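Local coordinates for protein BrkA translocator (Bordetella pertussis, PDB 3QQ2) that forms the outer-membrane beta-barrel translocator that carries the passenger domain of BrkA, an inhibitor of classical complement activation, to the bacterial surface, at residues Y211-W216 with R241-A246; F155-A160 with G193-R198; G22-T27 with G48-L53. The protein carries 1 engineered substitution. All blocks are in the same frame, centred on the assembly; numbering follows the deposited sequence.

Contact 1. Residues Y211-W216 with R241-A246; sequences YARLGW and RVELGA
R213 pairs with G245 and G215 with E243 through two-way backbone hydrogen bonds, on antiparallel strands whose N-to-C directions differ by 167°, and the non-hydrogen-bonded pairs A212–A246, L214–L244 and W216–V242 lie between and beyond them. R213 N donates to G245 O at 2.7 Å. On the face bearing R213 and E243, the two long side chains run alongside each other. The E243 chain sets out with CG between its backbone N and carbonyl carbon (chi1 57°), which lays it over the backbone of G215. There CG meets G215 O at 3.2 Å, while the edge of the R213 guanidinium reaches E243 CG with NH2 at 3.4 Å. The charged ends do not join directly: R213 NH2 stays 4.0 Å from E243 OE2, the guanidinium instead hydrogen-bonds to Q159 and forms a salt bridge with E263, and E243 OE1 has a weak salt bridge with R241 NH2 in its own strand. These are neighbouring strands of the autotransporter beta-barrel, and this charged face belongs to the hydrophilic interior expected of its pore. The other face, carrying A212, L214, W216, V242, L244 and A246, is apolar and on the surface, consistent with contact with membrane lipid. Here L214 and L244 lie side by side, CD1 to CD1 at 3.7 Å. W216 rests its CD1 corner 3.2 Å from R241 O.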
ATOM      1  N   TYR A 211      45.183   7.528 -11.351  1.00 69.81           N
ATOM      2  CA  TYR A 211      45.144   8.021  -9.963  1.00 69.99           C
ATOM      3  C   TYR A 211      44.462   6.952  -9.139  1.00 69.46           C
ATOM      4  O   TYR A 211      43.676   6.152  -9.682  1.00 68.60           O
ATOM      5  CB  TYR A 211      44.313   9.301  -9.861  1.00 68.82           C
ATOM      6  CG  TYR A 211      42.875   9.067 -10.277  1.00 69.23           C
ATOM      7  CD1 TYR A 211      41.942   8.581  -9.371  1.00 69.76           C
ATOM      8  CD2 TYR A 211      42.456   9.289 -11.602  1.00 69.09           C
ATOM      9  CE1 TYR A 211      40.644   8.336  -9.765  1.00 69.19           C
ATOM     10  CE2 TYR A 211      41.152   9.062 -11.990  1.00 66.77           C
ATOM     11  CZ  TYR A 211      40.256   8.591 -11.064  1.00 67.66           C
ATOM     12  OH  TYR A 211      38.958   8.354 -11.419  1.00 69.12           O
ATOM     13  N   ALA A 212      44.745   6.936  -7.843  1.00 69.90           N
ATOM     14  CA  ALA A 212      43.940   6.163  -6.919  1.00 69.98           C
ATOM     15  C   ALA A 212      43.237   7.125  -5.940  1.00 70.01           C
ATOM     16  O   ALA A 212      43.741   8.221  -5.675  1.00 69.87           O
ATOM     17  CB  ALA A 212      44.771   5.161  -6.235  1.00 71.33           C
ATOM     18  N   ARG A 213      42.061   6.733  -5.439  1.00 70.13           N
ATOM     19  CA  ARG A 213      41.150   7.685  -4.773  1.00 70.17           C
ATOM     20  C   ARG A 213      40.626   7.178  -3.456  1.00 71.04           C
ATOM     21  O   ARG A 213      40.117   6.059  -3.394  1.00 71.43           O
ATOM     22  CB  ARG A 213      39.941   8.011  -5.674  1.00 68.48           C
ATOM     23  CG  ARG A 213      39.453   9.479  -5.556  1.00 69.92           C
ATOM     24  CD  ARG A 213      38.059   9.743  -6.115  1.00 70.71           C
ATOM     25  NE  ARG A 213      37.039   9.074  -5.295  1.00 75.91           N
ATOM     26  CZ  ARG A 213      36.353   9.638  -4.299  1.00 76.85           C
ATOM     27  NH1 ARG A 213      36.544  10.914  -3.977  1.00 78.15           N
ATOM     28  NH2 ARG A 213      35.457   8.923  -3.627  1.00 77.15           N
ATOM     29  N   LEU A 214      40.722   8.002  -2.414  1.00 71.88           N
ATOM     30  CA  LEU A 214      40.115   7.669  -1.127  1.00 73.44           C
ATOM     31  C   LEU A 214      39.043   8.662  -0.777  1.00 73.62           C
ATOM     32  O   LEU A 214      39.266   9.871  -0.872  1.00 73.33           O
ATOM     33  CB  LEU A 214      41.139   7.662  -0.006  1.00 75.52           C
ATOM     34  CG  LEU A 214      40.553   7.656   1.415  1.00 76.12           C
ATOM     35  CD1 LEU A 214      40.361   6.244   1.968  1.00 76.22           C
ATOM     36  CD2 LEU A 214      41.444   8.456   2.313  1.00 76.74           C
ATOM     37  N   GLY A 215      37.892   8.151  -0.343  1.00 74.45           N
ATOM     38  CA  GLY A 215      36.753   9.008  -0.049  1.00 75.21           C
ATOM     39  C   GLY A 215      35.904   8.629   1.141  1.00 77.39           C
ATOM     40  O   GLY A 215      35.746   7.459   1.466  1.00 78.11           O
ATOM     41  N   TRP A 216      35.356   9.642   1.788  1.00 79.02           N
ATOM     42  CA  TRP A 216      34.349   9.447   2.800  1.00 82.23           C
ATOM     43  C   TRP A 216      33.047  10.113   2.351  1.00 82.34           C
ATOM     44  O   TRP A 216      33.071  11.166   1.691  1.00 81.61           O
ATOM     45  CB  TRP A 216      34.815  10.070   4.101  1.00 84.41           C
ATOM     46  CG  TRP A 216      33.810  10.040   5.211  1.00 86.79           C
ATOM     47  CD1 TRP A 216      33.493   8.971   6.014  1.00 89.47           C
ATOM     48  CD2 TRP A 216      33.019  11.135   5.669  1.00 87.57           C
ATOM     49  NE1 TRP A 216      32.545   9.338   6.938  1.00 90.72           N
ATOM     50  CE2 TRP A 216      32.233  10.658   6.750  1.00 89.71           C
ATOM     51  CE3 TRP A 216      32.899  12.477   5.277  1.00 87.52           C
ATOM     52  CZ2 TRP A 216      31.340  11.474   7.442  1.00 90.49           C
ATOM     53  CZ3 TRP A 216      32.003  13.294   5.965  1.00 88.66           C
ATOM     54  CH2 TRP A 216      31.236  12.784   7.034  1.00 90.90           C
ATOM     55  N   ARG A 241      30.285   6.106   5.519  1.00 82.20           N
ATOM     56  CA  ARG A 241      31.075   5.067   4.818  1.00 82.00           C
ATOM     57  C   ARG A 241      32.326   5.592   4.149  1.00 80.47           C
ATOM     58  O   ARG A 241      32.435   6.784   3.865  1.00 79.21           O
ATOM     59  CB  ARG A 241      30.252   4.385   3.730  1.00 80.93           C
ATOM     60  CG  ARG A 241      29.866   5.285   2.604  1.00 79.65           C
ATOM     61  CD  ARG A 241      29.262   4.468   1.521  1.00 82.36           C
ATOM     62  NE  ARG A 241      29.336   5.175   0.250  1.00 83.52           N
ATOM     63  CZ  ARG A 241      28.320   5.814  -0.313  1.00 83.58           C
ATOM     64  NH1 ARG A 241      27.119   5.832   0.286  1.00 81.43           N
ATOM     65  NH2 ARG A 241      28.525   6.433  -1.482  1.00 82.83           N
ATOM     66  N   VAL A 242      33.242   4.671   3.858  1.00 80.75           N
ATOM     67  CA  VAL A 242      34.534   5.012   3.272  1.00 80.12           C
ATOM     68  C   VAL A 242      34.666   4.339   1.923  1.00 78.71           C
ATOM     69  O   VAL A 242      34.203   3.212   1.739  1.00 78.81           O
ATOM     70  CB  VAL A 242      35.732   4.651   4.210  1.00 82.43           C
ATOM     71  CG1 VAL A 242      35.908   3.140   4.357  1.00 83.37           C
ATOM     72  CG2 VAL A 242      37.020   5.294   3.719  1.00 82.03           C
ATOM     73  N   GLU A 243      35.284   5.047   0.982  1.00 77.47           N
ATOM     74  CA  GLU A 243      35.421   4.549  -0.380  1.00 76.53           C
ATOM     75  C   GLU A 243      36.845   4.625  -0.951  1.00 76.28           C
ATOM     76  O   GLU A 243      37.599   5.595  -0.729  1.00 75.58           O
ATOM     77  CB  GLU A 243      34.363   5.172  -1.313  1.00 74.75           C
ATOM     78  CG  GLU A 243      34.360   6.694  -1.370  1.00 76.44           C
ATOM     79  CD  GLU A 243      32.990   7.331  -1.207  1.00 79.52           C
ATOM     80  OE1 GLU A 243      31.983   6.815  -1.749  1.00 82.23           O
ATOM     81  OE2 GLU A 243      32.919   8.378  -0.530  1.00 81.40           O
ATOM     82  N   LEU A 244      37.184   3.547  -1.660  1.00 76.51           N
ATOM     83  CA  LEU A 244      38.499   3.296  -2.256  1.00 76.82           C
ATOM     84  C   LEU A 244      38.298   2.888  -3.695  1.00 75.47           C
ATOM     85  O   LEU A 244      37.489   2.004  -3.995  1.00 75.45           O
ATOM     86  CB  LEU A 244      39.211   2.146  -1.543  1.00 79.03           C
ATOM     87  CG  LEU A 244      39.952   2.412  -0.232  1.00 80.91           C
ATOM     88  CD1 LEU A 244      41.028   3.481  -0.420  1.00 80.37           C
ATOM     89  CD2 LEU A 244      38.984   2.793   0.875  1.00 80.38           C
ATOM     90  N   GLY A 245      39.044   3.523  -4.586  1.00 74.53           N
ATOM     91  CA  GLY A 245      38.904   3.258  -6.004  1.00 73.12           C
ATOM     92  C   GLY A 245      40.081   3.796  -6.769  1.00 72.89           C
ATOM     93  O   GLY A 245      40.993   4.391  -6.187  1.00 74.20           O
ATOM     94  N   ALA A 246      40.055   3.589  -8.076  1.00 71.63           N
ATOM     95  CA  ALA A 246      41.137   3.993  -8.946  1.00 71.41           C
ATOM     96  C   ALA A 246      40.545   4.286 -10.305  1.00 70.14           C
ATOM     97  O   ALA A 246      39.562   3.656 -10.695  1.00 69.70           O
ATOM     98  CB  ALA A 246      42.130   2.877  -9.056  1.00 72.81           C
TER

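Contact 2. Residues F155-A160 with G193-R198; sequences FAEPQA and GLRFGR
The phenyl ring of F155 lies across the backbone of its cross-strand partner G197, whose N sits over the middle of one ring face, 3.7 Å above the plane. At the rim, F155 CE2 comes over one face of the R195 guanidinium, 3.5 Å from NH1, with the two planes inclined by 55°. The edge of that guanidinium is occupied by the carboxylate of E157: R195 NH1 and E157 OE2 form a salt bridge, modelled too short for its length to be relied on, with the two flat groups turned only 29° from each other. On the opposite side of the sheet the F196 ring presents its edge, with F155 O in its plane and CE1 packed 3.6 Å from A156 CB. Because F155 CG stands between its own N and carbonyl carbon (chi1 60°), the ring folds over the strand toward G197, which has no side chain in the way. This is a cross-strand aromatic–glycine pair of the kind described as aromatic rescue of glycine in antiparallel sheets. The bend of R195 at chi3 turns its head so that F155 lies over one face and E157 at the edge. Q159 crosses R195 at about a right angle, with NE2 3.8 Å from R195 CD, and its OE1 is held by R213. The backbones of strands 154-173 and 186-201, neighbours in the autotransporter barrel, are knit by R195 N to E157 O and by Q159 N to G193 O, the latter at 3.0 Å. R195 also makes a cation-pi contact with Y211, and F155 one with R147. With a carboxylate at its edge and aromatic rings beside it, the positive charge of R195 is probably well stabilised on the inner side of the barrel wall, and its neighbour E157 is likely to remain ionised.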
ATOM      1  N   PHE A 155      50.163  14.445  -8.989  1.00 78.45           N
ATOM      2  CA  PHE A 155      49.344  15.490  -8.381  1.00 78.39           C
ATOM      3  C   PHE A 155      48.611  14.991  -7.156  1.00 78.56           C
ATOM      4  O   PHE A 155      48.434  13.790  -6.961  1.00 77.79           O
ATOM      5  CB  PHE A 155      48.331  16.058  -9.385  1.00 76.61           C
ATOM      6  CG  PHE A 155      47.377  15.037  -9.917  1.00 74.24           C
ATOM      7  CD1 PHE A 155      47.775  14.130 -10.883  1.00 73.92           C
ATOM      8  CD2 PHE A 155      46.085  14.974  -9.444  1.00 73.16           C
ATOM      9  CE1 PHE A 155      46.901  13.182 -11.370  1.00 73.06           C
ATOM     10  CE2 PHE A 155      45.197  14.019  -9.927  1.00 72.27           C
ATOM     11  CZ  PHE A 155      45.607  13.119 -10.884  1.00 71.85           C
ATOM     12  N   ALA A 156      48.169  15.945  -6.351  1.00 79.87           N
ATOM     13  CA  ALA A 156      47.341  15.680  -5.187  1.00 80.96           C
ATOM     14  C   ALA A 156      46.078  16.518  -5.323  1.00 80.50           C
ATOM     15  O   ALA A 156      46.135  17.661  -5.787  1.00 80.73           O
ATOM     16  CB  ALA A 156      48.092  16.048  -3.921  1.00 82.85           C
ATOM     17  N   GLU A 157      44.934  15.969  -4.928  1.00 80.50           N
ATOM     18  CA  GLU A 157      43.686  16.676  -5.197  1.00 80.20           C
ATOM     19  C   GLU A 157      42.582  16.450  -4.203  1.00 79.74           C
ATOM     20  O   GLU A 157      41.768  15.563  -4.388  1.00 78.33           O
ATOM     21  CB  GLU A 157      43.176  16.334  -6.587  1.00 78.95           C
ATOM     22  CG  GLU A 157      42.150  17.320  -7.123  1.00 80.08           C
ATOM     23  CD  GLU A 157      41.735  16.987  -8.542  1.00 81.61           C
ATOM     24  OE1 GLU A 157      42.174  17.706  -9.482  1.00 82.75           O
ATOM     25  OE2 GLU A 157      40.994  15.986  -8.708  1.00 81.15           O
ATOM     26  N   PRO A 158      42.540  17.273  -3.154  1.00 81.44           N
ATOM     27  CA  PRO A 158      41.429  17.223  -2.207  1.00 81.86           C
ATOM     28  C   PRO A 158      40.146  17.728  -2.853  1.00 80.93           C
ATOM     29  O   PRO A 158      40.183  18.701  -3.611  1.00 80.54           O
ATOM     30  CB  PRO A 158      41.870  18.175  -1.094  1.00 83.64           C
ATOM     31  CG  PRO A 158      42.930  19.034  -1.704  1.00 84.27           C
ATOM     32  CD  PRO A 158      43.612  18.184  -2.715  1.00 83.29           C
ATOM     33  N   GLN A 159      39.028  17.076  -2.552  1.00 80.73           N
ATOM     34  CA  GLN A 159      37.749  17.483  -3.118  1.00 80.50           C
ATOM     35  C   GLN A 159      36.585  17.445  -2.112  1.00 81.03           C
ATOM     36  O   GLN A 159      36.518  16.587  -1.236  1.00 81.91           O
ATOM     37  CB  GLN A 159      37.426  16.664  -4.377  1.00 78.91           C
ATOM     38  CG  GLN A 159      37.337  15.140  -4.157  1.00 80.19           C
ATOM     39  CD  GLN A 159      37.853  14.313  -5.348  1.00 81.08           C
ATOM     40  OE1 GLN A 159      37.440  13.158  -5.547  1.00 81.54           O
ATOM     41  NE2 GLN A 159      38.769  14.892  -6.132  1.00 80.84           N
ATOM     42  N   ALA A 160      35.669  18.392  -2.255  1.00 81.00           N
ATOM     43  CA  ALA A 160      34.482  18.445  -1.418  1.00 81.30           C
ATOM     44  C   ALA A 160      33.201  18.543  -2.273  1.00 79.80           C
ATOM     45  O   ALA A 160      33.142  19.281  -3.260  1.00 79.04           O
ATOM     46  CB  ALA A 160      34.590  19.587  -0.424  1.00 82.73           C
ATOM     47  N   GLY A 193      37.171  13.569   0.069  1.00 71.39           N
ATOM     48  CA  GLY A 193      38.009  12.649  -0.680  1.00 70.13           C
ATOM     49  C   GLY A 193      39.307  13.267  -1.160  1.00 70.29           C
ATOM     50  O   GLY A 193      39.484  14.494  -1.150  1.00 70.60           O
ATOM     51  N   LEU A 194      40.222  12.401  -1.587  1.00 69.93           N
ATOM     52  CA  LEU A 194      41.507  12.816  -2.115  1.00 69.52           C
ATOM     53  C   LEU A 194      41.957  11.854  -3.200  1.00 68.56           C
ATOM     54  O   LEU A 194      41.869  10.640  -3.015  1.00 69.14           O
ATOM     55  CB  LEU A 194      42.518  12.809  -0.986  1.00 71.57           C
ATOM     56  CG  LEU A 194      43.961  13.191  -1.286  1.00 72.31           C
ATOM     57  CD1 LEU A 194      44.186  14.695  -1.170  1.00 72.24           C
ATOM     58  CD2 LEU A 194      44.839  12.458  -0.317  1.00 72.52           C
ATOM     59  N   ARG A 195      42.423  12.383  -4.332  1.00 67.44           N
ATOM     60  CA  ARG A 195      43.104  11.534  -5.331  1.00 66.94           C
ATOM     61  C   ARG A 195      44.601  11.859  -5.518  1.00 67.83           C
ATOM     62  O   ARG A 195      45.004  13.022  -5.461  1.00 68.85           O
ATOM     63  CB  ARG A 195      42.332  11.452  -6.671  1.00 65.03           C
ATOM     64  CG  ARG A 195      42.170  12.738  -7.484  1.00 64.88           C
ATOM     65  CD  ARG A 195      40.904  12.680  -8.427  1.00 64.51           C
ATOM     66  NE  ARG A 195      41.160  12.327  -9.838  1.00 62.35           N
ATOM     67  CZ  ARG A 195      41.558  13.191 -10.779  1.00 60.86           C
ATOM     68  NH1 ARG A 195      41.780  14.464 -10.472  1.00 58.73           N
ATOM     69  NH2 ARG A 195      41.755  12.786 -12.034  1.00 59.10           N
ATOM     70  N   PHE A 196      45.414  10.821  -5.700  1.00 67.71           N
ATOM     71  CA  PHE A 196      46.808  10.985  -6.054  1.00 68.93           C
ATOM     72  C   PHE A 196      47.017  10.375  -7.404  1.00 69.35           C
ATOM     73  O   PHE A 196      46.674   9.217  -7.608  1.00 69.86           O
ATOM     74  CB  PHE A 196      47.714  10.213  -5.108  1.00 70.17           C
ATOM     75  CG  PHE A 196      47.883  10.845  -3.775  1.00 69.93           C
ATOM     76  CD1 PHE A 196      48.250  12.179  -3.668  1.00 68.94           C
ATOM     77  CD2 PHE A 196      47.691  10.092  -2.615  1.00 69.42           C
ATOM     78  CE1 PHE A 196      48.420  12.768  -2.431  1.00 71.28           C
ATOM     79  CE2 PHE A 196      47.844  10.662  -1.373  1.00 71.39           C
ATOM     80  CZ  PHE A 196      48.218  12.008  -1.268  1.00 72.43           C
ATOM     81  N   GLY A 197      47.613  11.110  -8.327  1.00 70.27           N
ATOM     82  CA  GLY A 197      47.979  10.497  -9.593  1.00 71.20           C
ATOM     83  C   GLY A 197      49.256  11.044 -10.180  1.00 73.50           C
ATOM     84  O   GLY A 197      49.927  11.895  -9.578  1.00 74.41           O
ATOM     85  N   ARG A 198      49.590  10.535 -11.363  1.00 74.46           N
ATOM     86  CA  ARG A 198      50.666  11.086 -12.184  1.00 76.51           C
ATOM     87  C   ARG A 198      50.102  11.465 -13.558  1.00 75.63           C
ATOM     88  O   ARG A 198      49.367  10.682 -14.177  1.00 74.54           O
ATOM     89  CB  ARG A 198      51.855  10.107 -12.281  1.00 78.13           C
ATOM     90  CG  ARG A 198      53.038  10.583 -13.135  1.00 80.67           C
ATOM     91  CD  ARG A 198      54.327   9.888 -12.720  1.00 85.14           C
ATOM     92  NE  ARG A 198      55.270   9.651 -13.819  1.00 88.90           N
ATOM     93  CZ  ARG A 198      55.324   8.524 -14.538  1.00 90.31           C
ATOM     94  NH1 ARG A 198      54.475   7.523 -14.283  1.00 89.68           N
ATOM     95  NH2 ARG A 198      56.224   8.396 -15.516  1.00 90.50           N
TER

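Contact 3. Residues G22-T27 with G48-L53; sequences GPWART and GLEIGL
W24 spreads its indole over G52, its hydrogen-bonded partner on the adjacent strand. Its CG lies between the backbone N and the carbonyl carbon (chi1 56°), which brings the ring flat against the neighbouring chain. G52 CA makes a CH-pi contact with the five-membered ring, 3.7 Å from its centroid, and the six-membered ring runs on toward E50, with CZ3 3.6 Å from E50 CB at the ring edge. The indole NE1 is not spent on the partner strand, since it hydrogen-bonds to Y95 OH. R26 runs alongside E50, and its NE meets E50 OE1 in a salt bridge, modelled at 2.5 Å. The donor meets this oxygen close to the line of its C–O bond, while the oxygen is tilted from the guanidinium plane; the carboxylate and guanidinium planes are 71° apart. The second oxygen of E50 goes on to R111 and H91. Together these two strands make the first hairpin of the autotransporter beta-barrel, and W24, R26 and E50 lie on the same face of it, whereas P23, A25, T27, L49, I51 and L53 point to the other. On that second face A25 CB packs against I51 CD1 at 3.9 Å. T27 holds OG1 opposite its backbone N (chi1 -179°), from where it donates to G48 O at 3.1 Å. L49 brings CD2 to 3.4 Å from R26 O.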
ATOM      1  N   GLY A  22      32.108  21.125 -25.444  1.00 71.11           N
ATOM      2  CA  GLY A  22      31.902  19.958 -26.319  1.00 69.94           C
ATOM      3  C   GLY A  22      30.750  19.046 -25.906  1.00 67.86           C
ATOM      4  O   GLY A  22      30.076  19.305 -24.915  1.00 66.95           O
ATOM      5  N   PRO A  23      30.489  17.988 -26.690  1.00 67.25           N
ATOM      6  CA  PRO A  23      29.514  16.989 -26.309  1.00 65.62           C
ATOM      7  C   PRO A  23      30.195  15.964 -25.442  1.00 64.51           C
ATOM      8  O   PRO A  23      31.415  15.819 -25.525  1.00 64.79           O
ATOM      9  CB  PRO A  23      29.163  16.345 -27.641  1.00 66.53           C
ATOM     10  CG  PRO A  23      30.427  16.389 -28.394  1.00 67.72           C
ATOM     11  CD  PRO A  23      31.035  17.721 -28.032  1.00 68.47           C
ATOM     12  N   TRP A  24      29.423  15.260 -24.620  1.00 63.28           N
ATOM     13  CA  TRP A  24      29.968  14.185 -23.765  1.00 62.50           C
ATOM     14  C   TRP A  24      28.939  13.096 -23.477  1.00 62.11           C
ATOM     15  O   TRP A  24      27.748  13.338 -23.542  1.00 62.13           O
ATOM     16  CB  TRP A  24      30.588  14.735 -22.468  1.00 61.24           C
ATOM     17  CG  TRP A  24      29.672  15.572 -21.652  1.00 60.08           C
ATOM     18  CD1 TRP A  24      29.573  16.933 -21.667  1.00 60.97           C
ATOM     19  CD2 TRP A  24      28.726  15.115 -20.673  1.00 58.52           C
ATOM     20  NE1 TRP A  24      28.624  17.357 -20.756  1.00 59.61           N
ATOM     21  CE2 TRP A  24      28.097  16.262 -20.129  1.00 57.92           C
ATOM     22  CE3 TRP A  24      28.363  13.855 -20.189  1.00 57.16           C
ATOM     23  CZ2 TRP A  24      27.117  16.182 -19.149  1.00 56.74           C
ATOM     24  CZ3 TRP A  24      27.398  13.778 -19.208  1.00 57.23           C
ATOM     25  CH2 TRP A  24      26.775  14.933 -18.703  1.00 56.30           C
ATOM     26  N   ALA A  25      29.404  11.887 -23.211  1.00 62.67           N
ATOM     27  CA  ALA A  25      28.520  10.839 -22.741  1.00 63.40           C
ATOM     28  C   ALA A  25      29.136  10.100 -21.563  1.00 64.17           C
ATOM     29  O   ALA A  25      30.342   9.795 -21.551  1.00 64.61           O
ATOM     30  CB  ALA A  25      28.186   9.869 -23.866  1.00 63.73           C
ATOM     31  N   ARG A  26      28.320   9.802 -20.561  1.00 64.83           N
ATOM     32  CA  ARG A  26      28.835   9.027 -19.428  1.00 65.58           C
ATOM     33  C   ARG A  26      27.884   7.948 -19.006  1.00 65.39           C
ATOM     34  O   ARG A  26      26.707   8.201 -18.783  1.00 65.53           O
ATOM     35  CB  ARG A  26      29.190   9.919 -18.234  1.00 65.46           C
ATOM     36  CG  ARG A  26      28.008  10.517 -17.496  1.00 66.71           C
ATOM     37  CD  ARG A  26      28.514  11.241 -16.251  1.00 71.18           C
ATOM     38  NE  ARG A  26      27.538  11.270 -15.162  1.00 73.18           N
ATOM     39  CZ  ARG A  26      27.411  10.311 -14.257  1.00 75.35           C
ATOM     40  NH1 ARG A  26      28.186   9.233 -14.310  1.00 77.94           N
ATOM     41  NH2 ARG A  26      26.509  10.421 -13.300  1.00 77.57           N
ATOM     42  N   THR A  27      28.406   6.739 -18.906  1.00 65.72           N
ATOM     43  CA  THR A  27      27.638   5.646 -18.354  1.00 65.82           C
ATOM     44  C   THR A  27      28.144   5.317 -16.941  1.00 65.61           C
ATOM     45  O   THR A  27      29.205   5.788 -16.537  1.00 65.55           O
ATOM     46  CB  THR A  27      27.671   4.430 -19.284  1.00 66.48           C
ATOM     47  OG1 THR A  27      26.886   3.398 -18.703  1.00 68.23           O
ATOM     48  CG2 THR A  27      29.095   3.913 -19.472  1.00 67.10           C
ATOM     49  N   GLY A  48      23.113   3.885 -15.057  1.00 64.64           N
ATOM     50  CA  GLY A  48      22.692   5.076 -15.809  1.00 63.89           C
ATOM     51  C   GLY A  48      23.441   5.488 -17.073  1.00 63.64           C
ATOM     52  O   GLY A  48      24.514   4.958 -17.391  1.00 64.20           O
ATOM     53  N   LEU A  49      22.873   6.463 -17.783  1.00 62.73           N
ATOM     54  CA  LEU A  49      23.504   7.035 -18.959  1.00 61.78           C
ATOM     55  C   LEU A  49      23.184   8.517 -19.037  1.00 60.53           C
ATOM     56  O   LEU A  49      22.034   8.887 -19.161  1.00 60.94           O
ATOM     57  CB  LEU A  49      22.991   6.319 -20.189  1.00 62.37           C
ATOM     58  CG  LEU A  49      23.648   6.524 -21.558  1.00 65.47           C
ATOM     59  CD1 LEU A  49      23.005   7.688 -22.347  1.00 68.19           C
ATOM     60  CD2 LEU A  49      25.165   6.692 -21.469  1.00 67.91           C
ATOM     61  N   GLU A  50      24.195   9.370 -18.939  1.00 59.54           N
ATOM     62  CA  GLU A  50      24.031  10.803 -19.220  1.00 58.63           C
ATOM     63  C   GLU A  50      24.569  11.228 -20.602  1.00 58.15           C
ATOM     64  O   GLU A  50      25.479  10.594 -21.164  1.00 58.43           O
ATOM     65  CB  GLU A  50      24.648  11.649 -18.120  1.00 58.15           C
ATOM     66  CG  GLU A  50      23.599  12.127 -17.177  1.00 60.87           C
ATOM     67  CD  GLU A  50      24.136  12.707 -15.867  1.00 65.84           C
ATOM     68  OE1 GLU A  50      25.301  12.417 -15.460  1.00 65.71           O
ATOM     69  OE2 GLU A  50      23.347  13.446 -15.227  1.00 66.95           O
ATOM     70  N   ILE A  51      23.997  12.288 -21.155  1.00 56.88           N
ATOM     71  CA  ILE A  51      24.549  12.855 -22.377  1.00 56.67           C
ATOM     72  C   ILE A  51      24.497  14.350 -22.254  1.00 56.48           C
ATOM     73  O   ILE A  51      23.564  14.872 -21.663  1.00 56.50           O
ATOM     74  CB  ILE A  51      23.852  12.310 -23.633  1.00 57.00           C
ATOM     75  CG1 ILE A  51      24.890  11.769 -24.560  1.00 57.69           C
ATOM     76  CG2 ILE A  51      22.970  13.332 -24.333  1.00 56.68           C
ATOM     77  CD1 ILE A  51      24.529  10.423 -24.951  1.00 62.32           C
ATOM     78  N   GLY A  52      25.503  15.048 -22.757  1.00 56.41           N
ATOM     79  CA  GLY A  52      25.577  16.451 -22.443  1.00 57.13           C
ATOM     80  C   GLY A  52      26.506  17.312 -23.254  1.00 58.67           C
ATOM     81  O   GLY A  52      27.357  16.823 -24.001  1.00 59.91           O
ATOM     82  N   LEU A  53      26.344  18.615 -23.086  1.00 58.99           N
ATOM     83  CA  LEU A  53      27.034  19.586 -23.897  1.00 59.90           C
ATOM     84  C   LEU A  53      27.207  20.850 -23.075  1.00 60.70           C
ATOM     85  O   LEU A  53      26.320  21.233 -22.316  1.00 60.23           O
ATOM     86  CB  LEU A  53      26.225  19.846 -25.176  1.00 60.11           C
ATOM     87  CG  LEU A  53      26.513  21.097 -26.006  1.00 61.06           C
ATOM     88  CD1 LEU A  53      27.843  21.032 -26.721  1.00 60.63           C
ATOM     89  CD2 LEU A  53      25.414  21.301 -27.005  1.00 62.67           C
TER

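Contacts 1 and 2 are consecutive parts of one wall of the barrel, because strand 186-201 is bonded to strand 207-221, and their centres are 10 Å apart. L214 O and L194 N, 2.8 Å apart, probably form a hydrogen bond between them. The side chains of Q159, R213 and E263 add a polar link reaching from strand 154-173 through 207-221 to 256-267. Contact 3 stands apart: its centre is about 23 Å from each of the others, and its nearest atoms are about 11 Å from contact 1 and 13 Å from contact 2. Its strand 21-34 also pairs with strand 271-282, closing the barrel. The passenger cleavage site, N5 and A6, precedes all six segments.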